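Local coordinates for protein pullulanase (Bacillus acidopullulyticus, PDB 2WAN) that hydrolyses alpha-1,6-glucosidic linkages, those of pullulan and probably also of branched starch polysaccharides, at residues Asn712-Ser717 against Phe768-Val773; Gly677-Asn682 against Ile729-Ser734; Ala853-Asn858 against Asn867-Tyr872; Gln826-Arg831 against Asn861-Lys866. One frame throughout, in Å; residues are numbered along the deposited sequence.

Contact 1 of 4, residues Asn712-Ser717 against Phe768-Val773; sequences NGVIGS and FTSQGV
V714 O, in the last turn of helix 707-714, accepts the backbone N of Q771 at 2.9 Å, the single hydrogen bond between these two segments; the N-H bends to 149° and meets the carbonyl somewhat off its plane. CB and CG of Q771 lie against the same V714 O, CG at 3.3 Å, because chi1 of -55° keeps CG beside the donating backbone N. A bend at chi2 then leads the amide away, NE2 to A829 O and OE1 to M832 N. S770 OG rests on V714 CA at 3.5 Å and beside CG2 of that valine, while its hydrogen bond goes back to V766 O in helix 753-769. Further along, Q771 O meets G716 CA at 3.2 Å in a CA-H...O contact; a CB on G716 would run into Q771 CB. G716, with positive phi, is the C-prime residue of a Schellman motif, S717 N bonding to N712 O and G716 N to G713 O. Two helices of the catalytic barrel thus end against each other, and the buried contact is carried mainly by backbone: Q771 N is satisfied by V714 O, and Q771 O by N730 ND2.

Contact 2 of 4, residues Gly677-Asn682 against Ile729-Ser734; sequences GVFNDN and INYVTS
I729 N donates to V678 O at 3.0 Å, almost straight at 174°, and N680 N returns a bond to I729 O at 2.9 Å. Together they flank F679 in a parallel bridge with I729, joining the sixth and seventh strands of the (beta/alpha)8 barrel of the alpha-amylase family. The first N-H comes from well above the V678 carbonyl plane rather than along a lone pair. Just past the bridge, N680 is the N-cap of helix 681-688, its OD1 accepting I683 N; its ND2 lies 3.5 Å from N730 OD1, beside a parallel-running side chain whose own OD1 is bonded to T728 OG1. F679 and I729 put their side chains on one face of the sheet, where I729 CG2 meets F679 CE1 at 3.7 Å and both residues touch F775 of the next strand. An alanine in place of I729 lacks CG1, CG2 and CD1, and the loss of CG2 would probably open a gap beside the F679 ring and leave it freer to turn. That ring also turns an edge to the face of Y731, centroids 5.2 Å apart and planes at 69°, with F679 CD1 toward the rim of the tyrosine. Y731 CG sits between its own backbone N and carbonyl carbon (chi1 76°), swinging the ring over the start of the helix, where OH bonds to R684 NH1. On the way it brings Y731 CE1 to 3.5 Å from N680 O.

Contact 3 of 4, residues Ala853-Asn858 against Asn867-Tyr872; sequences AFELKN and NIIVMY
A beta hairpin of the C-terminal all-beta domain pairs A853-L856 with I868-M871, the two strands antiparallel at 162°. F854 with V870 and L856 with I868 are the hydrogen-bonded pairs, each closed by two backbone bonds; F854 N to V870 O measures 2.9 Å and L856 N to I868 O 2.8 Å. A853 with M871 and E855 with I869 are the non-hydrogen-bonded pairs between and beyond them, where CA-H...O contacts such as E855 CA to I868 O fill in. On the face of F854 and V870, chi1 of 60° sends the phenylalanine side chain back over its own backbone and across to the neighbouring strand, and V870 CB sits 3.5 Å above the ring plane, toward the rim. Y872 meets the edge of that ring, OH lying 3.6 Å from F854 CE2 while hydrogen-bonded to T769 OG1. On the other face A853 CB touches M871 CB at 3.9 Å. E855, extended, runs over I869 CG1 and brings OE2 to 3.3 Å from N867 CG, carboxylate and amide planes 72° apart; the amide nitrogen of N867 bonds instead to Q921 OE1. N867 OD1 accepts a hydrogen bond from a water at 2.6 Å, and the same water accepts one from N858 N, bridging the mouth of the hairpin loop. The face of F854, L856 and V870 is turned to F830 and T769 of the catalytic domain, whereas A853, I869 and M871 pack on L881 of strand 879-882; strands 842-844 and 915-920 flank the hairpin.

Contact 4 of 4, residues Gln826-Arg831 against Asn861-Lys866; sequences QHPAFR and NHDTWK. With SO4 (sulfate ion), chain J; SO4 (sulfate ion), chain L.
H827 leans onto D863 and W865 from its CB outward. CB lies 3.1 Å from D863 OD2; chi1 of -72°, with CG beside the backbone N, then lays the ring edge-on to the carboxylate. ND1 donates to D863 OD1 at 2.6 Å, in the imidazole plane and on the syn lone pair, the two flat groups only 13° apart. H827 CE1 stands over the centre of the indole, 3.2 Å from W865 CD2, H827 CD2 lies over W865 CZ3, and NE2, above CH2, bonds to E899 OE1. The result is a face-to-face stack with planes at 27°. D863 is gripped further: OD1 also accepts W865 N at 2.9 Å, an Asx turn, and OD2 takes A829 N at 2.9 Å, both through anti lone pairs. Alongside, N861 ND2 donates to P828 O at 3.0 Å from above the carbonyl plane, R831 N reaching the same oxygen from the opposite face. Two sulfates, probably from the crystallisation liquor, bind here, one to R831 NH1 (O4, 2.7 Å; NH1 also pairs with D432) and NH2, the other to N861 N; a water links Q826 O to T864 N. With an alanine at W865 the indole is gone, and the H827 imidazole would probably lose the support of one face and be freer to rock about its bonds. Each ring nitrogen of H827 meets a carboxylate, D863 on one side and E899 on the other, which would favour the doubly protonated, positively charged imidazole and ties the loop after helix 811-826 to the all-beta domain.

From the N terminus, 677-682 and 712-717 come first; 729-734 then closes contact 2 and 768-773 closes contact 1, so the two cross. They join barrel strands 677-679 and 728-730 and the ends of helices 707-714 and 753-769, touching through V773 O and N730 N. Further on, 826-831 and 853-858 open contacts 4 and 3, which close in the same order at 861-866 and 867-872 and also cross. Contact 3 is a short hairpin, contact 4 a longer loop back to the barrel. Contact 1 links the pairs: T769 OG1 bonds to Y872 OH of contact 3 and Q771 NE2 to A829 O of contact 4, seating the C-terminal all-beta domain on the catalytic barrel.

Contact 1 of 4, residues Asn712-Ser717 against Phe768-Val773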
loop_
_atom_site.group_PDB
_atom_site.type_symbol
_atom_site.label_atom_id
_atom_site.label_comp_id
_atom_site.label_asym_id
_atom_site.label_seq_id
_atom_site.Cartn_x
_atom_site.Cartn_y
_atom_site.Cartn_z
ATOM N N ASN A 712 23.074 4.555 7.345
ATOM C CA ASN A 712 22.337 3.620 6.503
ATOM C C ASN A 712 21.324 4.313 5.593
ATOM O O ASN A 712 21.123 3.883 4.455
ATOM C CB ASN A 712 21.670 2.537 7.346
ATOM C CG ASN A 712 22.585 1.375 7.600
ATOM O OD1 ASN A 712 22.828 0.559 6.711
ATOM N ND2 ASN A 712 23.120 1.297 8.817
ATOM N N GLY A 713 20.708 5.384 6.096
ATOM C CA GLY A 713 19.830 6.223 5.265
ATOM C C GLY A 713 20.573 7.038 4.209
ATOM O O GLY A 713 20.080 7.202 3.089
ATOM N N VAL A 714 21.754 7.555 4.558
ATOM C CA VAL A 714 22.567 8.351 3.613
ATOM C C VAL A 714 22.894 7.537 2.346
ATOM O O VAL A 714 22.878 8.065 1.237
ATOM C CB VAL A 714 23.889 8.877 4.283
ATOM C CG1 VAL A 714 24.937 9.216 3.228
ATOM C CG2 VAL A 714 23.613 10.084 5.191
ATOM N N ILE A 715 23.168 6.245 2.510
ATOM C CA ILE A 715 23.538 5.422 1.351
ATOM C C ILE A 715 22.326 4.822 0.611
ATOM O O ILE A 715 22.471 3.866 -0.147
ATOM C CB ILE A 715 24.586 4.318 1.708
ATOM C CG1 ILE A 715 24.033 3.300 2.699
ATOM C CG2 ILE A 715 25.875 4.954 2.252
ATOM C CD1 ILE A 715 24.976 2.078 2.880
ATOM N N GLY A 716 21.146 5.413 0.812
ATOM C CA GLY A 716 19.938 4.992 0.105
ATOM C C GLY A 716 19.468 3.617 0.524
ATOM O O GLY A 716 18.870 2.908 -0.292
ATOM N N SER A 717 19.779 3.238 1.770
ATOM C CA SER A 717 19.265 2.026 2.417
ATOM C C SER A 717 19.701 0.690 1.809
ATOM O O SER A 717 19.107 -0.349 2.115
ATOM C CB SER A 717 17.740 2.107 2.528
ATOM O OG SER A 717 17.399 3.194 3.375
ATOM N N PHE A 768 17.355 15.800 2.057
ATOM C CA PHE A 768 17.694 16.343 0.738
ATOM C C PHE A 768 19.089 15.954 0.239
ATOM O O PHE A 768 19.369 16.073 -0.975
ATOM C CB PHE A 768 17.566 17.873 0.732
ATOM C CG PHE A 768 16.160 18.383 1.010
ATOM C CD1 PHE A 768 15.044 17.769 0.432
ATOM C CD2 PHE A 768 15.973 19.498 1.813
ATOM C CE1 PHE A 768 13.746 18.278 0.657
ATOM C CE2 PHE A 768 14.699 20.011 2.064
ATOM C CZ PHE A 768 13.582 19.407 1.471
ATOM N N THR A 769 19.971 15.507 1.140
ATOM C CA THR A 769 21.351 15.188 0.724
ATOM C C THR A 769 21.690 13.695 0.773
ATOM O O THR A 769 22.828 13.312 0.442
ATOM C CB THR A 769 22.417 16.004 1.508
ATOM O OG1 THR A 769 22.237 15.828 2.917
ATOM C CG2 THR A 769 22.314 17.483 1.149
ATOM N N SER A 770 20.712 12.875 1.168
ATOM C CA SER A 770 20.866 11.408 1.216
ATOM C C SER A 770 20.570 10.799 -0.156
ATOM O O SER A 770 19.722 11.307 -0.910
ATOM C CB SER A 770 19.906 10.808 2.239
ATOM O OG SER A 770 20.338 11.107 3.566
ATOM N N GLN A 771 21.252 9.704 -0.479
ATOM C CA GLN A 771 20.856 8.911 -1.655
ATOM C C GLN A 771 19.445 8.354 -1.443
ATOM O O GLN A 771 19.068 8.019 -0.316
ATOM C CB GLN A 771 21.842 7.755 -1.896
ATOM C CG GLN A 771 23.313 8.197 -2.025
ATOM C CD GLN A 771 23.563 9.074 -3.243
ATOM O OE1 GLN A 771 23.072 8.793 -4.334
ATOM N NE2 GLN A 771 24.336 10.143 -3.058
ATOM N N GLY A 772 18.668 8.244 -2.523
ATOM C CA GLY A 772 17.279 7.814 -2.410
ATOM C C GLY A 772 16.316 8.860 -2.955
ATOM O O GLY A 772 16.715 9.764 -3.718
ATOM N N VAL A 773 15.042 8.712 -2.589
ATOM C CA VAL A 773 13.996 9.611 -3.081
ATOM C C VAL A 773 13.519 10.555 -1.982
ATOM O O VAL A 773 12.823 10.121 -1.069
ATOM C CB VAL A 773 12.770 8.847 -3.645
ATOM C CG1 VAL A 773 11.797 9.850 -4.309
ATOM C CG2 VAL A 773 13.222 7.759 -4.656
#

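Contact 2 of 4, residues Gly677-Asn682 against Ile729-Ser734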
loop_
_atom_site.group_PDB
_atom_site.type_symbol
_atom_site.label_atom_id
_atom_site.label_comp_id
_atom_site.label_asym_id
_atom_site.label_seq_id
_atom_site.Cartn_x
_atom_site.Cartn_y
_atom_site.Cartn_z
ATOM N N GLY A 677 8.949 1.884 -4.634
ATOM C CA GLY A 677 9.605 2.338 -3.401
ATOM C C GLY A 677 8.748 2.250 -2.158
ATOM O O GLY A 677 7.520 2.122 -2.236
ATOM N N VAL A 678 9.394 2.279 -0.989
ATOM C CA VAL A 678 8.663 2.246 0.284
ATOM C C VAL A 678 9.079 3.404 1.177
ATOM O O VAL A 678 10.244 3.769 1.212
ATOM C CB VAL A 678 8.830 0.893 1.042
ATOM C CG1 VAL A 678 8.207 -0.232 0.242
ATOM C CG2 VAL A 678 10.330 0.594 1.337
ATOM N N PHE A 679 8.118 3.982 1.888
ATOM C CA PHE A 679 8.420 5.011 2.868
ATOM C C PHE A 679 9.355 4.436 3.919
ATOM O O PHE A 679 9.123 3.339 4.453
ATOM C CB PHE A 679 7.142 5.520 3.530
ATOM C CG PHE A 679 6.416 6.519 2.701
ATOM C CD1 PHE A 679 6.882 7.837 2.625
ATOM C CD2 PHE A 679 5.295 6.147 1.970
ATOM C CE1 PHE A 679 6.225 8.805 1.826
ATOM C CE2 PHE A 679 4.627 7.106 1.183
ATOM C CZ PHE A 679 5.083 8.424 1.128
ATOM N N ASN A 680 10.417 5.177 4.189
ATOM C CA ASN A 680 11.488 4.712 5.050
ATOM C C ASN A 680 11.292 5.193 6.482
ATOM O O ASN A 680 11.782 6.241 6.874
ATOM C CB ASN A 680 12.842 5.152 4.469
ATOM C CG ASN A 680 14.025 4.581 5.241
ATOM O OD1 ASN A 680 13.853 4.016 6.316
ATOM N ND2 ASN A 680 15.236 4.751 4.699
ATOM N N ASP A 681 10.543 4.424 7.260
ATOM C CA ASP A 681 10.358 4.789 8.658
ATOM C C ASP A 681 11.631 4.619 9.499
ATOM O O ASP A 681 11.716 5.191 10.599
ATOM C CB ASP A 681 9.122 4.110 9.292
ATOM C CG ASP A 681 9.139 2.584 9.198
ATOM O OD1 ASP A 681 9.769 2.008 8.288
ATOM O OD2 ASP A 681 8.471 1.963 10.050
ATOM N N ASN A 682 12.623 3.877 8.994
ATOM C CA ASN A 682 13.904 3.771 9.723
ATOM C C ASN A 682 14.649 5.112 9.773
ATOM O O ASN A 682 15.087 5.555 10.848
ATOM C CB ASN A 682 14.822 2.693 9.138
ATOM C CG ASN A 682 14.286 1.280 9.331
ATOM O OD1 ASN A 682 13.335 1.050 10.092
ATOM N ND2 ASN A 682 14.913 0.320 8.650
ATOM N N ILE A 729 11.895 5.854 -0.065
ATOM C CA ILE A 729 11.362 7.219 0.041
ATOM C C ILE A 729 11.781 7.776 1.406
ATOM O O ILE A 729 11.223 7.404 2.444
ATOM C CB ILE A 729 9.823 7.259 -0.112
ATOM C CG1 ILE A 729 9.349 6.357 -1.268
ATOM C CG2 ILE A 729 9.318 8.747 -0.268
ATOM C CD1 ILE A 729 9.916 6.727 -2.667
ATOM N N ASN A 730 12.769 8.672 1.388
ATOM C CA ASN A 730 13.338 9.212 2.617
ATOM C C ASN A 730 12.494 10.383 3.089
ATOM O O ASN A 730 12.118 11.244 2.291
ATOM C CB ASN A 730 14.771 9.695 2.356
ATOM C CG ASN A 730 15.702 8.563 1.978
ATOM O OD1 ASN A 730 15.563 7.439 2.474
ATOM N ND2 ASN A 730 16.664 8.849 1.110
ATOM N N TYR A 731 12.199 10.418 4.387
ATOM C CA TYR A 731 11.358 11.500 4.907
ATOM C C TYR A 731 11.487 11.594 6.413
ATOM O O TYR A 731 12.009 10.659 7.073
ATOM C CB TYR A 731 9.878 11.317 4.502
ATOM C CG TYR A 731 9.120 10.249 5.281
ATOM C CD1 TYR A 731 9.542 8.917 5.301
ATOM C CD2 TYR A 731 7.964 10.577 5.997
ATOM C CE1 TYR A 731 8.819 7.934 6.030
ATOM C CE2 TYR A 731 7.244 9.606 6.717
ATOM C CZ TYR A 731 7.681 8.292 6.726
ATOM O OH TYR A 731 6.967 7.344 7.432
ATOM N N VAL A 732 11.013 12.724 6.932
ATOM C CA VAL A 732 10.930 12.939 8.375
ATOM C C VAL A 732 9.483 13.195 8.843
ATOM O O VAL A 732 9.136 12.810 9.962
ATOM C CB VAL A 732 11.931 14.031 8.844
ATOM C CG1 VAL A 732 11.578 15.388 8.271
ATOM C CG2 VAL A 732 12.002 14.096 10.408
ATOM N N THR A 733 8.644 13.814 8.008
ATOM C CA THR A 733 7.221 13.957 8.356
ATOM C C THR A 733 6.334 13.760 7.131
ATOM O O THR A 733 6.818 13.770 5.998
ATOM C CB THR A 733 6.885 15.351 8.950
ATOM O OG1 THR A 733 7.206 16.382 8.006
ATOM C CG2 THR A 733 7.673 15.608 10.265
ATOM N N SER A 734 5.034 13.616 7.395
ATOM C CA SER A 734 4.001 13.462 6.372
ATOM C C SER A 734 2.683 13.971 6.965
ATOM O O SER A 734 2.667 14.471 8.105
ATOM C CB SER A 734 3.863 11.976 5.994
ATOM O OG SER A 734 3.287 11.236 7.073
#

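Contact 3 of 4, residues Ala853-Asn858 against Asn867-Tyr872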
loop_
_atom_site.group_PDB
_atom_site.type_symbol
_atom_site.label_atom_id
_atom_site.label_comp_id
_atom_site.label_asym_id
_atom_site.label_seq_id
_atom_site.Cartn_x
_atom_site.Cartn_y
_atom_site.Cartn_z
ATOM N N ALA A 853 29.813 12.477 8.403
ATOM C CA ALA A 853 30.489 13.161 7.289
ATOM C C ALA A 853 30.779 12.184 6.179
ATOM O O ALA A 853 31.243 11.081 6.440
ATOM C CB ALA A 853 31.794 13.797 7.757
ATOM N N PHE A 854 30.503 12.591 4.938
ATOM C CA PHE A 854 30.789 11.720 3.790
ATOM C C PHE A 854 31.276 12.482 2.586
ATOM O O PHE A 854 31.087 13.699 2.496
ATOM C CB PHE A 854 29.585 10.832 3.424
ATOM C CG PHE A 854 28.342 11.595 3.062
ATOM C CD1 PHE A 854 28.069 11.925 1.733
ATOM C CD2 PHE A 854 27.433 11.974 4.052
ATOM C CE1 PHE A 854 26.908 12.629 1.402
ATOM C CE2 PHE A 854 26.266 12.670 3.729
ATOM C CZ PHE A 854 25.994 12.991 2.404
ATOM N N GLU A 855 31.885 11.750 1.652
ATOM C CA GLU A 855 32.415 12.331 0.434
ATOM C C GLU A 855 31.858 11.578 -0.766
ATOM O O GLU A 855 31.811 10.331 -0.770
ATOM C CB GLU A 855 33.950 12.260 0.434
ATOM C CG GLU A 855 34.586 12.997 -0.744
ATOM C CD GLU A 855 36.122 12.888 -0.751
ATOM O OE1 GLU A 855 36.691 12.121 0.065
ATOM O OE2 GLU A 855 36.751 13.589 -1.567
ATOM N N LEU A 856 31.419 12.354 -1.760
ATOM C CA LEU A 856 30.915 11.847 -3.042
ATOM C C LEU A 856 32.034 12.117 -4.029
ATOM O O LEU A 856 32.340 13.278 -4.341
ATOM C CB LEU A 856 29.609 12.580 -3.444
ATOM C CG LEU A 856 28.486 12.529 -2.391
ATOM C CD1 LEU A 856 27.261 13.346 -2.805
ATOM C CD2 LEU A 856 28.068 11.081 -2.091
ATOM N N LYS A 857 32.687 11.048 -4.500
ATOM C CA LYS A 857 33.916 11.195 -5.280
ATOM C C LYS A 857 33.724 10.916 -6.758
ATOM O O LYS A 857 32.732 10.321 -7.150
ATOM C CB LYS A 857 34.981 10.222 -4.765
ATOM C CG LYS A 857 35.293 10.386 -3.275
ATOM C CD LYS A 857 36.054 9.153 -2.760
ATOM C CE LYS A 857 35.152 7.918 -2.814
ATOM N NZ LYS A 857 35.874 6.612 -2.774
ATOM N N ASN A 858 34.720 11.309 -7.546
ATOM C CA ASN A 858 34.876 10.809 -8.920
ATOM C C ASN A 858 33.840 11.425 -9.870
ATOM O O ASN A 858 33.389 10.736 -10.767
ATOM C CB ASN A 858 34.733 9.255 -9.002
ATOM C CG ASN A 858 35.636 8.483 -8.026
ATOM O OD1 ASN A 858 36.836 8.784 -7.901
ATOM N ND2 ASN A 858 35.056 7.447 -7.347
ATOM N N ASN A 867 34.675 16.235 -6.215
ATOM C CA ASN A 867 34.446 15.709 -4.889
ATOM C C ASN A 867 33.490 16.640 -4.157
ATOM O O ASN A 867 33.662 17.875 -4.214
ATOM C CB ASN A 867 35.781 15.638 -4.111
ATOM C CG ASN A 867 36.756 14.642 -4.709
ATOM O OD1 ASN A 867 36.374 13.542 -5.140
ATOM N ND2 ASN A 867 38.034 15.021 -4.743
ATOM N N ILE A 868 32.495 16.051 -3.495
ATOM C CA ILE A 868 31.602 16.800 -2.618
ATOM C C ILE A 868 31.684 16.229 -1.216
ATOM O O ILE A 868 31.585 15.016 -1.016
ATOM C CB ILE A 868 30.134 16.736 -3.101
ATOM C CG1 ILE A 868 30.044 17.146 -4.583
ATOM C CG2 ILE A 868 29.223 17.615 -2.192
ATOM C CD1 ILE A 868 28.651 17.044 -5.184
ATOM N N ILE A 869 31.868 17.108 -0.228
ATOM C CA ILE A 869 31.809 16.657 1.167
ATOM C C ILE A 869 30.574 17.230 1.850
ATOM O O ILE A 869 30.274 18.402 1.691
ATOM C CB ILE A 869 33.077 17.027 1.980
ATOM C CG1 ILE A 869 34.234 16.135 1.560
ATOM C CG2 ILE A 869 32.797 16.895 3.516
ATOM C CD1 ILE A 869 35.590 16.583 2.144
ATOM N N VAL A 870 29.844 16.377 2.572
ATOM C CA VAL A 870 28.709 16.823 3.382
ATOM C C VAL A 870 28.976 16.372 4.825
ATOM O O VAL A 870 29.386 15.234 5.047
ATOM C CB VAL A 870 27.373 16.164 2.912
ATOM C CG1 VAL A 870 26.198 16.504 3.852
ATOM C CG2 VAL A 870 27.037 16.573 1.471
ATOM N N MET A 871 28.728 17.253 5.797
ATOM C CA MET A 871 28.784 16.862 7.219
ATOM C C MET A 871 27.593 17.420 7.990
ATOM O O MET A 871 27.321 18.632 7.922
ATOM C CB MET A 871 30.090 17.338 7.877
ATOM C CG MET A 871 30.144 17.011 9.374
ATOM S SD MET A 871 31.800 17.317 9.992
ATOM C CE MET A 871 31.450 17.505 11.749
ATOM N N TYR A 872 26.895 16.538 8.708
ATOM C CA TYR A 872 25.790 16.929 9.582
ATOM C C TYR A 872 26.334 17.068 10.992
ATOM O O TYR A 872 26.927 16.119 11.516
ATOM C CB TYR A 872 24.679 15.872 9.590
ATOM C CG TYR A 872 24.241 15.374 8.230
ATOM C CD1 TYR A 872 23.798 16.250 7.245
ATOM C CD2 TYR A 872 24.230 14.013 7.957
ATOM C CE1 TYR A 872 23.380 15.763 5.979
ATOM C CE2 TYR A 872 23.831 13.525 6.712
ATOM C CZ TYR A 872 23.413 14.406 5.737
ATOM O OH TYR A 872 23.013 13.903 4.522
HETATM O O HOH W 1 37.529 11.974 -6.845
#

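Contact 4 of 4, residues Gln826-Arg831 against Asn861-Lys866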
loop_
_atom_site.group_PDB
_atom_site.type_symbol
_atom_site.label_atom_id
_atom_site.label_comp_id
_atom_site.label_asym_id
_atom_site.label_seq_id
_atom_site.Cartn_x
_atom_site.Cartn_y
_atom_site.Cartn_z
ATOM N N GLN A 826 20.710 20.286 -9.016
ATOM C CA GLN A 826 21.853 20.653 -9.862
ATOM C C GLN A 826 22.986 19.643 -9.831
ATOM O O GLN A 826 23.858 19.668 -10.715
ATOM C CB GLN A 826 22.397 22.020 -9.435
ATOM C CG GLN A 826 21.526 23.205 -9.864
ATOM C CD GLN A 826 21.413 23.332 -11.386
ATOM O OE1 GLN A 826 20.379 23.760 -11.914
ATOM N NE2 GLN A 826 22.484 22.963 -12.095
ATOM N N HIS A 827 22.985 18.774 -8.815
ATOM C CA HIS A 827 24.127 17.908 -8.555
ATOM C C HIS A 827 23.753 16.457 -8.475
ATOM O O HIS A 827 23.343 15.971 -7.412
ATOM C CB HIS A 827 24.890 18.394 -7.308
ATOM C CG HIS A 827 25.632 19.653 -7.578
ATOM N ND1 HIS A 827 26.805 19.674 -8.303
ATOM C CD2 HIS A 827 25.307 20.947 -7.340
ATOM C CE1 HIS A 827 27.190 20.925 -8.462
ATOM N NE2 HIS A 827 26.298 21.717 -7.892
ATOM N N PRO A 828 23.899 15.742 -9.613
ATOM C CA PRO A 828 23.472 14.346 -9.686
ATOM C C PRO A 828 24.276 13.356 -8.811
ATOM O O PRO A 828 23.855 12.209 -8.644
ATOM C CB PRO A 828 23.563 14.028 -11.198
ATOM C CG PRO A 828 24.618 14.972 -11.734
ATOM C CD PRO A 828 24.416 16.246 -10.902
ATOM N N ALA A 829 25.394 13.795 -8.223
ATOM C CA ALA A 829 26.127 12.972 -7.233
ATOM C C ALA A 829 25.238 12.602 -6.048
ATOM O O ALA A 829 25.394 11.538 -5.461
ATOM C CB ALA A 829 27.358 13.717 -6.729
ATOM N N PHE A 830 24.300 13.487 -5.712
ATOM C CA PHE A 830 23.311 13.225 -4.666
ATOM C C PHE A 830 22.234 12.215 -5.066
ATOM O O PHE A 830 21.438 11.785 -4.217
ATOM C CB PHE A 830 22.622 14.537 -4.259
ATOM C CG PHE A 830 23.536 15.521 -3.559
ATOM C CD1 PHE A 830 23.993 15.275 -2.269
ATOM C CD2 PHE A 830 23.910 16.698 -4.201
ATOM C CE1 PHE A 830 24.832 16.199 -1.621
ATOM C CE2 PHE A 830 24.737 17.638 -3.565
ATOM C CZ PHE A 830 25.206 17.376 -2.270
ATOM N N ARG A 831 22.228 11.818 -6.347
ATOM C CA ARG A 831 21.120 11.071 -6.933
ATOM C C ARG A 831 21.658 9.894 -7.751
ATOM O O ARG A 831 21.191 9.611 -8.865
ATOM C CB ARG A 831 20.285 12.000 -7.822
ATOM C CG ARG A 831 19.616 13.123 -7.026
ATOM C CD ARG A 831 18.803 14.018 -7.949
ATOM N NE ARG A 831 19.613 15.060 -8.570
ATOM C CZ ARG A 831 19.955 15.134 -9.851
ATOM N NH1 ARG A 831 19.598 14.193 -10.735
ATOM N NH2 ARG A 831 20.675 16.168 -10.260
ATOM N N ASN A 861 28.111 10.043 -10.777
ATOM C CA ASN A 861 26.882 10.133 -11.598
ATOM C C ASN A 861 26.849 11.382 -12.513
ATOM O O ASN A 861 25.796 12.007 -12.712
ATOM C CB ASN A 861 25.649 10.091 -10.674
ATOM C CG ASN A 861 24.353 9.757 -11.411
ATOM O OD1 ASN A 861 24.344 8.977 -12.371
ATOM N ND2 ASN A 861 23.240 10.330 -10.936
ATOM N N HIS A 862 28.005 11.712 -13.098
ATOM C CA HIS A 862 28.143 12.843 -14.028
ATOM C C HIS A 862 27.930 14.214 -13.366
ATOM O O HIS A 862 27.462 15.153 -14.000
ATOM C CB HIS A 862 27.227 12.674 -15.251
ATOM C CG HIS A 862 27.648 11.578 -16.186
ATOM N ND1 HIS A 862 28.723 10.753 -15.944
ATOM C CD2 HIS A 862 27.097 11.145 -17.345
ATOM C CE1 HIS A 862 28.838 9.880 -16.930
ATOM N NE2 HIS A 862 27.865 10.097 -17.792
ATOM N N ASP A 863 28.298 14.322 -12.092
ATOM C CA ASP A 863 28.326 15.640 -11.449
ATOM C C ASP A 863 29.428 16.517 -12.027
ATOM O O ASP A 863 30.480 15.999 -12.444
ATOM C CB ASP A 863 28.532 15.487 -9.932
ATOM C CG ASP A 863 27.845 16.584 -9.168
ATOM O OD1 ASP A 863 28.372 17.721 -9.152
ATOM O OD2 ASP A 863 26.751 16.310 -8.621
ATOM N N THR A 864 29.213 17.831 -12.023
ATOM C CA THR A 864 30.237 18.775 -12.449
ATOM C C THR A 864 31.230 19.110 -11.328
ATOM O O THR A 864 32.221 19.822 -11.555
ATOM C CB THR A 864 29.642 20.072 -13.009
ATOM O OG1 THR A 864 28.762 20.648 -12.035
ATOM C CG2 THR A 864 28.853 19.802 -14.309
ATOM N N TRP A 865 30.959 18.613 -10.126
ATOM C CA TRP A 865 31.929 18.763 -9.025
ATOM C C TRP A 865 32.645 17.425 -8.786
ATOM O O TRP A 865 32.001 16.392 -8.590
ATOM C CB TRP A 865 31.231 19.226 -7.736
ATOM C CG TRP A 865 30.786 20.667 -7.764
ATOM C CD1 TRP A 865 31.168 21.646 -8.637
ATOM C CD2 TRP A 865 29.913 21.300 -6.804
ATOM N NE1 TRP A 865 30.547 22.853 -8.306
ATOM C CE2 TRP A 865 29.777 22.659 -7.186
ATOM C CE3 TRP A 865 29.204 20.835 -5.688
ATOM C CZ2 TRP A 865 28.988 23.574 -6.465
ATOM C CZ3 TRP A 865 28.404 21.742 -4.974
ATOM C CH2 TRP A 865 28.307 23.093 -5.361
ATOM N N LYS A 866 33.984 17.453 -8.791
ATOM C CA LYS A 866 34.781 16.228 -8.642
ATOM C C LYS A 866 34.509 15.501 -7.316
ATOM O O LYS A 866 34.193 14.295 -7.290
ATOM C CB LYS A 866 36.287 16.556 -8.750
ATOM C CG LYS A 866 37.172 15.320 -8.616
ATOM C CD LYS A 866 38.647 15.657 -8.822
ATOM C CE LYS A 866 39.486 14.388 -8.872
ATOM N NZ LYS A 866 40.943 14.704 -9.061
HETATM S S SO4 J . 20.297 15.563 -14.014
HETATM O O1 SO4 J . 21.061 15.337 -15.240
HETATM O O2 SO4 J . 19.072 16.317 -14.329
HETATM O O3 SO4 J . 21.111 16.382 -13.088
HETATM O O4 SO4 J . 19.914 14.256 -13.443
HETATM S S SO4 L . 29.791 7.149 -12.437
HETATM O O1 SO4 L . 29.372 8.143 -13.432
HETATM O O2 SO4 L . 29.047 5.904 -12.665
HETATM O O3 SO4 L . 29.536 7.667 -11.100
HETATM O O4 SO4 L . 31.220 6.866 -12.561
HETATM O O HOH W 2 26.336 19.060 -11.771
#